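Local atomic coordinates of iron-regulated outer membrane protein (Neisseria meningitidis, PDB entry 4B7O), a protein that probably carries iron across the meningococcal outer membrane as a TonB-dependent transporter, with an N-terminal plug domain set inside a beta-barrel. Residues Phe232-Phe235 with Val241-Ser244; Gly102-Leu107 with Gly277-Arg282; Ala194-Val199 with Glu225-Lys230. All blocks are in the same frame, centred on the assembly; numbering follows the deposited sequence.

Overall arrangement
Followed from the N terminus, the chain first opens contact 2 at residues 102-107 in the plug domain, then enters the barrel. Contact 3 opens at 194-199, where the first barrel strand turns into the second, and closes 26 residues later at 225-230, in the long loop after strand 212-223. Contact 1 follows in series within that same loop, joining 232-235 to 241-244. Only at 277-282 does contact 2 close, so both smaller loops nest inside it. Tyr-243 O of contact 1 accepts a weak hydrogen bond from Arg-279 NH1 of contact 2, while Val-241 N pairs with Tyr-226 O of contact 3. Together they tie plug, barrel-strand ends and loops at one barrel mouth.

Contact 1. Residues Phe232-Phe235 with Val241-Ser244; sequences FRNF and VPYS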
loop_
_atom_site.group_PDB
_atom_site.type_symbol
_atom_site.label_atom_id
_atom_site.label_comp_id
_atom_site.label_asym_id
_atom_site.label_seq_id
_atom_site.Cartn_x
_atom_site.Cartn_y
_atom_site.Cartn_z
ATOM N N PHE A 232 -11.578 18.759 -19.022
ATOM C CA PHE A 232 -10.255 18.242 -19.357
ATOM C C PHE A 232 -10.128 18.125 -20.885
ATOM O O PHE A 232 -11.086 17.706 -21.576
ATOM C CB PHE A 232 -10.069 16.857 -18.736
ATOM C CG PHE A 232 -8.796 16.167 -19.145
ATOM C CD1 PHE A 232 -7.530 16.671 -18.737
ATOM C CD2 PHE A 232 -8.845 15.026 -19.956
ATOM C CE1 PHE A 232 -6.356 16.034 -19.126
ATOM C CE2 PHE A 232 -7.688 14.379 -20.341
ATOM C CZ PHE A 232 -6.439 14.878 -19.926
ATOM N N ARG A 233 -8.941 18.486 -21.375
ATOM C CA ARG A 233 -8.538 18.276 -22.749
ATOM C C ARG A 233 -7.199 17.580 -22.867
ATOM O O ARG A 233 -6.177 18.018 -22.299
ATOM C CB ARG A 233 -8.538 19.585 -23.551
ATOM C CG ARG A 233 -9.911 20.063 -24.011
ATOM C CD ARG A 233 -10.760 18.927 -24.586
ATOM N NE ARG A 233 -12.194 19.275 -24.736
ATOM C CZ ARG A 233 -12.867 19.371 -25.900
ATOM N NH1 ARG A 233 -12.271 19.134 -27.067
ATOM N NH2 ARG A 233 -14.159 19.687 -25.901
ATOM N N ASN A 234 -7.224 16.451 -23.580
ATOM C CA ASN A 234 -6.033 15.806 -24.160
ATOM C C ASN A 234 -5.040 16.755 -24.815
ATOM O O ASN A 234 -5.409 17.856 -25.187
ATOM C CB ASN A 234 -6.512 14.984 -25.358
ATOM C CG ASN A 234 -6.347 13.550 -25.134
ATOM O OD1 ASN A 234 -5.300 13.136 -24.668
ATOM N ND2 ASN A 234 -7.352 12.774 -25.425
ATOM N N PHE A 235 -3.833 16.262 -25.088
ATOM C CA PHE A 235 -2.872 16.988 -25.903
ATOM C C PHE A 235 -3.329 17.110 -27.370
ATOM O O PHE A 235 -2.833 17.954 -28.092
ATOM C CB PHE A 235 -1.575 16.251 -25.928
ATOM C CG PHE A 235 -1.637 15.000 -26.715
ATOM C CD1 PHE A 235 -2.372 13.896 -26.236
ATOM C CD2 PHE A 235 -0.993 14.903 -27.960
ATOM C CE1 PHE A 235 -2.424 12.706 -26.956
ATOM C CE2 PHE A 235 -1.060 13.720 -28.697
ATOM C CZ PHE A 235 -1.777 12.624 -28.199
ATOM N N VAL A 241 -7.478 10.201 -21.020
ATOM C CA VAL A 241 -6.134 10.402 -20.527
ATOM C C VAL A 241 -5.275 9.368 -21.278
ATOM O O VAL A 241 -5.455 8.146 -21.131
ATOM C CB VAL A 241 -6.102 10.184 -18.988
ATOM C CG1 VAL A 241 -4.684 10.254 -18.439
ATOM C CG2 VAL A 241 -7.017 11.178 -18.274
ATOM N N PRO A 242 -4.349 9.834 -22.115
ATOM C CA PRO A 242 -3.609 8.885 -22.982
ATOM C C PRO A 242 -2.741 7.805 -22.240
ATOM O O PRO A 242 -2.079 8.107 -21.223
ATOM C CB PRO A 242 -2.744 9.801 -23.830
ATOM C CG PRO A 242 -3.487 11.077 -23.816
ATOM C CD PRO A 242 -4.073 11.223 -22.456
ATOM N N TYR A 243 -2.756 6.569 -22.759
ATOM C CA TYR A 243 -1.996 5.425 -22.181
ATOM C C TYR A 243 -2.397 5.112 -20.748
ATOM O O TYR A 243 -1.579 4.827 -19.887
ATOM C CB TYR A 243 -0.489 5.645 -22.289
ATOM C CG TYR A 243 -0.109 6.082 -23.692
ATOM C CD1 TYR A 243 -0.259 5.199 -24.772
ATOM C CD2 TYR A 243 0.342 7.365 -23.944
ATOM C CE1 TYR A 243 0.038 5.586 -26.060
ATOM C CE2 TYR A 243 0.647 7.757 -25.236
ATOM C CZ TYR A 243 0.501 6.866 -26.289
ATOM O OH TYR A 243 0.786 7.241 -27.589
ATOM N N SER A 244 -3.687 5.135 -20.520
ATOM C CA SER A 244 -4.203 4.899 -19.211
ATOM C C SER A 244 -4.936 3.595 -19.204
ATOM O O SER A 244 -5.596 3.289 -18.225
ATOM C CB SER A 244 -5.097 6.066 -18.761
ATOM O OG SER A 244 -6.278 6.163 -19.540
#
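With CG opposite the backbone N (chi1 174°), Phe-232 carries its ring toward Val-241, whereas Phe-235 holds CG between its backbone N and carbonyl carbon (chi1 71°) and thereby brings one ring edge up to Pro-242. The far end of the first ring does the touching: CE2 of Phe-232 lies 3.9 Å from CG2 of Val-241, with CZ only slightly farther from the same methyl. The two side chains cross at about a right angle, the methyl approaching the ring obliquely. The second pairing has a different shape. CE1 of Phe-235 comes within 3.7 Å of CG of Pro-242, which sits near the plane of the aromatic ring, and the two side chains run past each other in opposite directions. No hydrogen bond crosses between the segments, and the two ring contacts are apolar. Segment 241-244 carries a bond of its own: OG of Ser-244 donates to O of Val-241 at 2.7 Å, in the carbonyl plane, across a beta turn close to type II with Pro-242 and Tyr-243 at its corners. The serine oxygen also meets Tyr-226 N, fastening the turn to the chain just upstream. Val-241 and Pro-242 are buried while Phe-235 is exposed, so the packing grades from interior to surface. This packing of a long loop between adjacent barrel strands 212-223 and 246-259 on its own return is consistent with an extracellular loop of a TonB-dependent transporter.

Contact 2. Residues Gly102-Leu107 with Gly277-Arg282; sequences GTSQFL and GIRTVR
Arg-279 reaches across to Ser-104 and its neighbours from the barrel loop, starting with a CB that points toward the plug. CG lies beside the backbone N, and the chain then folds twice, at chi2 (-76°) and chi3 (-82°), so that CD and NE bring the guanidinium round to the plug loop. CZ stays at van der Waals range, 3.8 Å from OG of Ser-104. NH1 turns instead to Tyr-243 O, a weak bond. NH2 has several partners. It makes a weak bond to OG of Ser-104 (3.2 Å), bent to 129° at the hydrogen, but has better partners nearby: the carbonyl oxygen of Asn-101 and the carboxylate of Glu-283, with which it forms a salt bridge. Ser-104 N also lies at the guanidinium edge, 3.4 Å from NH2, yet both are donors and no bond results. Glu-283 reinforces the junction, its carboxylate meeting Thr-103 OG1 and its main-chain oxygen Ser-104 OG, and its acid would be expected to offset the charge of this buried arginine. A polar interface of this kind, plug loop against inward-folded barrel loop, is characteristic of the plugged barrel of TonB-dependent transporters.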
loop_
_atom_site.group_PDB
_atom_site.type_symbol
_atom_site.label_atom_id
_atom_site.label_comp_id
_atom_site.label_asym_id
_atom_site.label_seq_id
_atom_site.Cartn_x
_atom_site.Cartn_y
_atom_site.Cartn_z
ATOM N N GLY A 102 -3.398 1.747 -12.705
ATOM C CA GLY A 102 -2.280 0.902 -12.283
ATOM C C GLY A 102 -1.277 1.658 -11.422
ATOM O O GLY A 102 -1.653 2.391 -10.502
ATOM N N THR A 103 -0.002 1.512 -11.768
ATOM C CA THR A 103 1.106 2.030 -10.994
ATOM C C THR A 103 1.380 3.489 -11.320
ATOM O O THR A 103 2.342 4.092 -10.804
ATOM C CB THR A 103 2.340 1.131 -11.125
ATOM O OG1 THR A 103 2.533 0.766 -12.505
ATOM C CG2 THR A 103 2.083 -0.108 -10.344
ATOM N N SER A 104 0.518 4.056 -12.155
ATOM C CA SER A 104 0.334 5.513 -12.209
ATOM C C SER A 104 0.057 6.109 -10.832
ATOM O O SER A 104 0.420 7.262 -10.606
ATOM C CB SER A 104 -0.849 5.914 -13.112
ATOM O OG SER A 104 -0.463 5.909 -14.483
ATOM N N GLN A 105 -0.586 5.319 -9.953
ATOM C CA GLN A 105 -1.092 5.765 -8.613
ATOM C C GLN A 105 -0.056 5.719 -7.492
ATOM O O GLN A 105 0.694 4.735 -7.327
ATOM C CB GLN A 105 -2.266 4.886 -8.140
ATOM C CG GLN A 105 -3.477 5.031 -8.990
ATOM C CD GLN A 105 -4.549 4.028 -8.655
ATOM O OE1 GLN A 105 -4.588 3.477 -7.568
ATOM N NE2 GLN A 105 -5.436 3.799 -9.592
ATOM N N PHE A 106 -0.063 6.786 -6.708
ATOM C CA PHE A 106 0.720 6.896 -5.495
ATOM C C PHE A 106 -0.240 6.918 -4.356
ATOM O O PHE A 106 -1.279 7.593 -4.402
ATOM C CB PHE A 106 1.452 8.247 -5.434
ATOM C CG PHE A 106 2.412 8.463 -6.547
ATOM C CD1 PHE A 106 3.707 7.979 -6.445
ATOM C CD2 PHE A 106 2.025 9.162 -7.699
ATOM C CE1 PHE A 106 4.631 8.184 -7.454
ATOM C CE2 PHE A 106 2.930 9.359 -8.722
ATOM C CZ PHE A 106 4.241 8.869 -8.598
ATOM N N LEU A 107 0.153 6.275 -3.292
ATOM C CA LEU A 107 -0.717 6.190 -2.150
ATOM C C LEU A 107 -0.136 6.955 -0.928
ATOM O O LEU A 107 1.071 6.899 -0.695
ATOM C CB LEU A 107 -0.908 4.725 -1.849
ATOM C CG LEU A 107 -1.676 4.553 -0.551
ATOM C CD1 LEU A 107 -2.671 3.390 -0.666
ATOM C CD2 LEU A 107 -0.740 4.419 0.642
ATOM N N GLY A 277 -0.116 -3.333 -20.935
ATOM C CA GLY A 277 -0.624 -2.365 -21.882
ATOM C C GLY A 277 0.449 -1.454 -22.425
ATOM O O GLY A 277 1.630 -1.667 -22.175
ATOM N N ILE A 278 0.033 -0.456 -23.207
ATOM C CA ILE A 278 0.931 0.528 -23.769
ATOM C C ILE A 278 1.017 1.657 -22.744
ATOM O O ILE A 278 0.073 2.385 -22.551
ATOM C CB ILE A 278 0.388 1.068 -25.139
ATOM C CG1 ILE A 278 0.060 -0.079 -26.114
ATOM C CG2 ILE A 278 1.335 2.071 -25.787
ATOM C CD1 ILE A 278 0.936 -1.277 -25.894
ATOM N N ARG A 279 2.186 1.795 -22.135
ATOM C CA ARG A 279 2.398 2.637 -20.984
ATOM C C ARG A 279 3.628 3.504 -21.160
ATOM O O ARG A 279 4.674 2.991 -21.586
ATOM C CB ARG A 279 2.575 1.778 -19.719
ATOM C CG ARG A 279 1.371 0.915 -19.376
ATOM C CD ARG A 279 0.243 1.727 -18.751
ATOM N NE ARG A 279 0.451 1.945 -17.325
ATOM C CZ ARG A 279 -0.291 2.759 -16.580
ATOM N NH1 ARG A 279 -1.301 3.434 -17.104
ATOM N NH2 ARG A 279 -0.024 2.895 -15.292
ATOM N N THR A 280 3.491 4.793 -20.805
ATOM C CA THR A 280 4.584 5.806 -20.864
ATOM C C THR A 280 5.844 5.498 -20.044
ATOM O O THR A 280 5.858 4.618 -19.150
ATOM C CB THR A 280 4.076 7.227 -20.464
ATOM O OG1 THR A 280 3.457 7.198 -19.164
ATOM C CG2 THR A 280 3.058 7.766 -21.482
ATOM N N VAL A 281 6.919 6.235 -20.339
ATOM C CA VAL A 281 8.159 5.994 -19.619
ATOM C C VAL A 281 7.929 6.295 -18.125
ATOM O O VAL A 281 8.175 5.442 -17.290
ATOM C CB VAL A 281 9.377 6.732 -20.240
ATOM C CG1 VAL A 281 10.621 6.619 -19.326
ATOM C CG2 VAL A 281 9.690 6.097 -21.596
ATOM N N ARG A 282 7.402 7.491 -17.849
ATOM C CA ARG A 282 6.952 7.937 -16.536
ATOM C C ARG A 282 5.458 7.732 -16.306
ATOM O O ARG A 282 4.638 8.582 -16.668
ATOM C CB ARG A 282 7.223 9.415 -16.415
ATOM C CG ARG A 282 8.646 9.801 -16.749
ATOM C CD ARG A 282 8.639 11.283 -17.010
ATOM N NE ARG A 282 9.789 11.671 -17.767
ATOM C CZ ARG A 282 10.002 11.304 -19.037
ATOM N NH1 ARG A 282 9.116 10.530 -19.667
ATOM N NH2 ARG A 282 11.104 11.692 -19.684
#

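Contact 3. Residues Ala194-Val199 with Glu225-Lys230; sequences ASNEGV and EYEAGK
The side-chain amide of Asn-196 grips the backbone N and O of Glu-227, and here the contact is tight. Its CG is placed opposite the residue's own N (chi1 -174°), which presents OD1 and ND2 together to a single residue. OD1 accepts from N of Glu-227 at 2.7 Å, nearly straight (175°) and on a lone pair of the amide oxygen. ND2 donates to a lone pair of O of Glu-227, also at 2.7 Å, with that oxygen close to the amide plane. CG of Glu-227 packs closely too, 3.3 Å from OD1 of Asn-196. The pair of bonds fixes the rotation of the amide, and ND2 has a second acceptor in Arg-735 O. Asn-196 belongs to the short turn of the beta-hairpin made by strands 185-194 and 198-209, at the seam where the first barrel strand also pairs with the last, 736-744; through it the hairpin tip holds the long loop that follows strand 212-223. Looser is CB of Tyr-226, at 3.9 Å from OD1 of Asn-196. On the solvent side the fit slackens: CB of the exposed Glu-197 comes no closer than 4.3 Å to O of Glu-225, and its OE1 remains 6.1 Å from OE2 of Glu-227, a separation that should soften the repulsion between like charges.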
loop_
_atom_site.group_PDB
_atom_site.type_symbol
_atom_site.label_atom_id
_atom_site.label_comp_id
_atom_site.label_asym_id
_atom_site.label_seq_id
_atom_site.Cartn_x
_atom_site.Cartn_y
_atom_site.Cartn_z
ATOM N N ALA A 194 -17.927 -1.089 -17.340
ATOM C CA ALA A 194 -17.733 0.263 -16.877
ATOM C C ALA A 194 -17.853 1.151 -18.106
ATOM O O ALA A 194 -17.359 0.813 -19.180
ATOM C CB ALA A 194 -16.378 0.408 -16.172
ATOM N N SER A 195 -18.557 2.263 -17.939
ATOM C CA SER A 195 -18.898 3.130 -19.057
ATOM C C SER A 195 -17.657 3.893 -19.437
ATOM O O SER A 195 -17.469 4.208 -20.587
ATOM C CB SER A 195 -20.024 4.094 -18.672
ATOM O OG SER A 195 -19.533 5.272 -18.044
ATOM N N ASN A 196 -16.804 4.131 -18.449
ATOM C CA ASN A 196 -15.643 4.959 -18.590
ATOM C C ASN A 196 -14.447 4.283 -17.938
ATOM O O ASN A 196 -14.056 4.680 -16.845
ATOM C CB ASN A 196 -15.917 6.310 -17.866
ATOM C CG ASN A 196 -14.807 7.314 -18.068
ATOM O OD1 ASN A 196 -14.018 7.189 -19.020
ATOM N ND2 ASN A 196 -14.737 8.325 -17.185
ATOM N N GLU A 197 -13.897 3.224 -18.511
ATOM C CA GLU A 197 -14.447 2.459 -19.582
ATOM C C GLU A 197 -13.757 1.118 -19.417
ATOM O O GLU A 197 -12.530 1.037 -19.389
ATOM C CB GLU A 197 -14.113 3.067 -20.979
ATOM C CG GLU A 197 -14.794 2.286 -22.141
ATOM C CD GLU A 197 -14.379 2.728 -23.553
ATOM O OE1 GLU A 197 -14.230 3.947 -23.798
ATOM O OE2 GLU A 197 -14.207 1.858 -24.444
ATOM N N GLY A 198 -14.516 0.051 -19.307
ATOM C CA GLY A 198 -13.876 -1.257 -19.167
ATOM C C GLY A 198 -14.872 -2.376 -19.056
ATOM O O GLY A 198 -16.061 -2.128 -18.895
ATOM N N VAL A 199 -14.387 -3.611 -19.130
ATOM C CA VAL A 199 -15.210 -4.756 -18.839
ATOM C C VAL A 199 -14.391 -5.728 -18.020
ATOM O O VAL A 199 -13.206 -5.903 -18.259
ATOM C CB VAL A 199 -15.705 -5.459 -20.123
ATOM C CG1 VAL A 199 -16.004 -4.435 -21.228
ATOM C CG2 VAL A 199 -14.686 -6.460 -20.606
ATOM N N GLU A 225 -8.880 3.622 -22.036
ATOM C CA GLU A 225 -8.383 4.867 -21.542
ATOM C C GLU A 225 -9.578 5.605 -21.023
ATOM O O GLU A 225 -10.645 5.569 -21.627
ATOM C CB GLU A 225 -7.687 5.628 -22.636
ATOM C CG GLU A 225 -6.299 5.131 -23.010
ATOM C CD GLU A 225 -5.702 5.992 -24.135
ATOM O OE1 GLU A 225 -6.504 6.672 -24.843
ATOM O OE2 GLU A 225 -4.446 6.026 -24.302
ATOM N N TYR A 226 -9.439 6.194 -19.849
ATOM C CA TYR A 226 -10.610 6.705 -19.169
ATOM C C TYR A 226 -10.705 8.169 -19.520
ATOM O O TYR A 226 -9.709 8.831 -19.844
ATOM C CB TYR A 226 -10.503 6.448 -17.629
ATOM C CG TYR A 226 -9.383 7.254 -16.934
ATOM C CD1 TYR A 226 -9.606 8.577 -16.557
ATOM C CD2 TYR A 226 -8.115 6.703 -16.690
ATOM C CE1 TYR A 226 -8.634 9.338 -15.930
ATOM C CE2 TYR A 226 -7.103 7.471 -16.077
ATOM C CZ TYR A 226 -7.382 8.802 -15.705
ATOM O OH TYR A 226 -6.449 9.638 -15.132
ATOM N N GLU A 227 -11.889 8.713 -19.458
ATOM C CA GLU A 227 -11.926 10.148 -19.596
ATOM C C GLU A 227 -12.264 10.889 -18.313
ATOM O O GLU A 227 -13.090 10.460 -17.520
ATOM C CB GLU A 227 -12.796 10.595 -20.761
ATOM C CG GLU A 227 -14.101 9.873 -20.924
ATOM C CD GLU A 227 -14.929 10.528 -22.021
ATOM O OE1 GLU A 227 -15.552 11.592 -21.764
ATOM O OE2 GLU A 227 -14.937 9.998 -23.150
ATOM N N ALA A 228 -11.595 12.020 -18.172
ATOM C CA ALA A 228 -11.639 12.873 -17.033
ATOM C C ALA A 228 -12.869 13.729 -17.086
ATOM O O ALA A 228 -13.677 13.592 -17.997
ATOM C CB ALA A 228 -10.367 13.702 -17.002
ATOM N N GLY A 229 -13.053 14.577 -16.077
ATOM C CA GLY A 229 -14.292 15.358 -15.938
ATOM C C GLY A 229 -14.452 16.563 -16.869
ATOM O O GLY A 229 -13.512 16.973 -17.587
ATOM N N LYS A 230 -15.657 17.124 -16.848
ATOM C CA LYS A 230 -15.997 18.282 -17.651
ATOM C C LYS A 230 -14.872 19.245 -17.689
ATOM O O LYS A 230 -14.590 19.895 -16.692
ATOM C CB LYS A 230 -17.207 19.007 -17.092
ATOM C CG LYS A 230 -17.976 19.756 -18.181
ATOM C CD LYS A 230 -19.060 20.713 -17.653
ATOM C CE LYS A 230 -19.615 21.579 -18.802
ATOM N NZ LYS A 230 -20.932 22.244 -18.538
#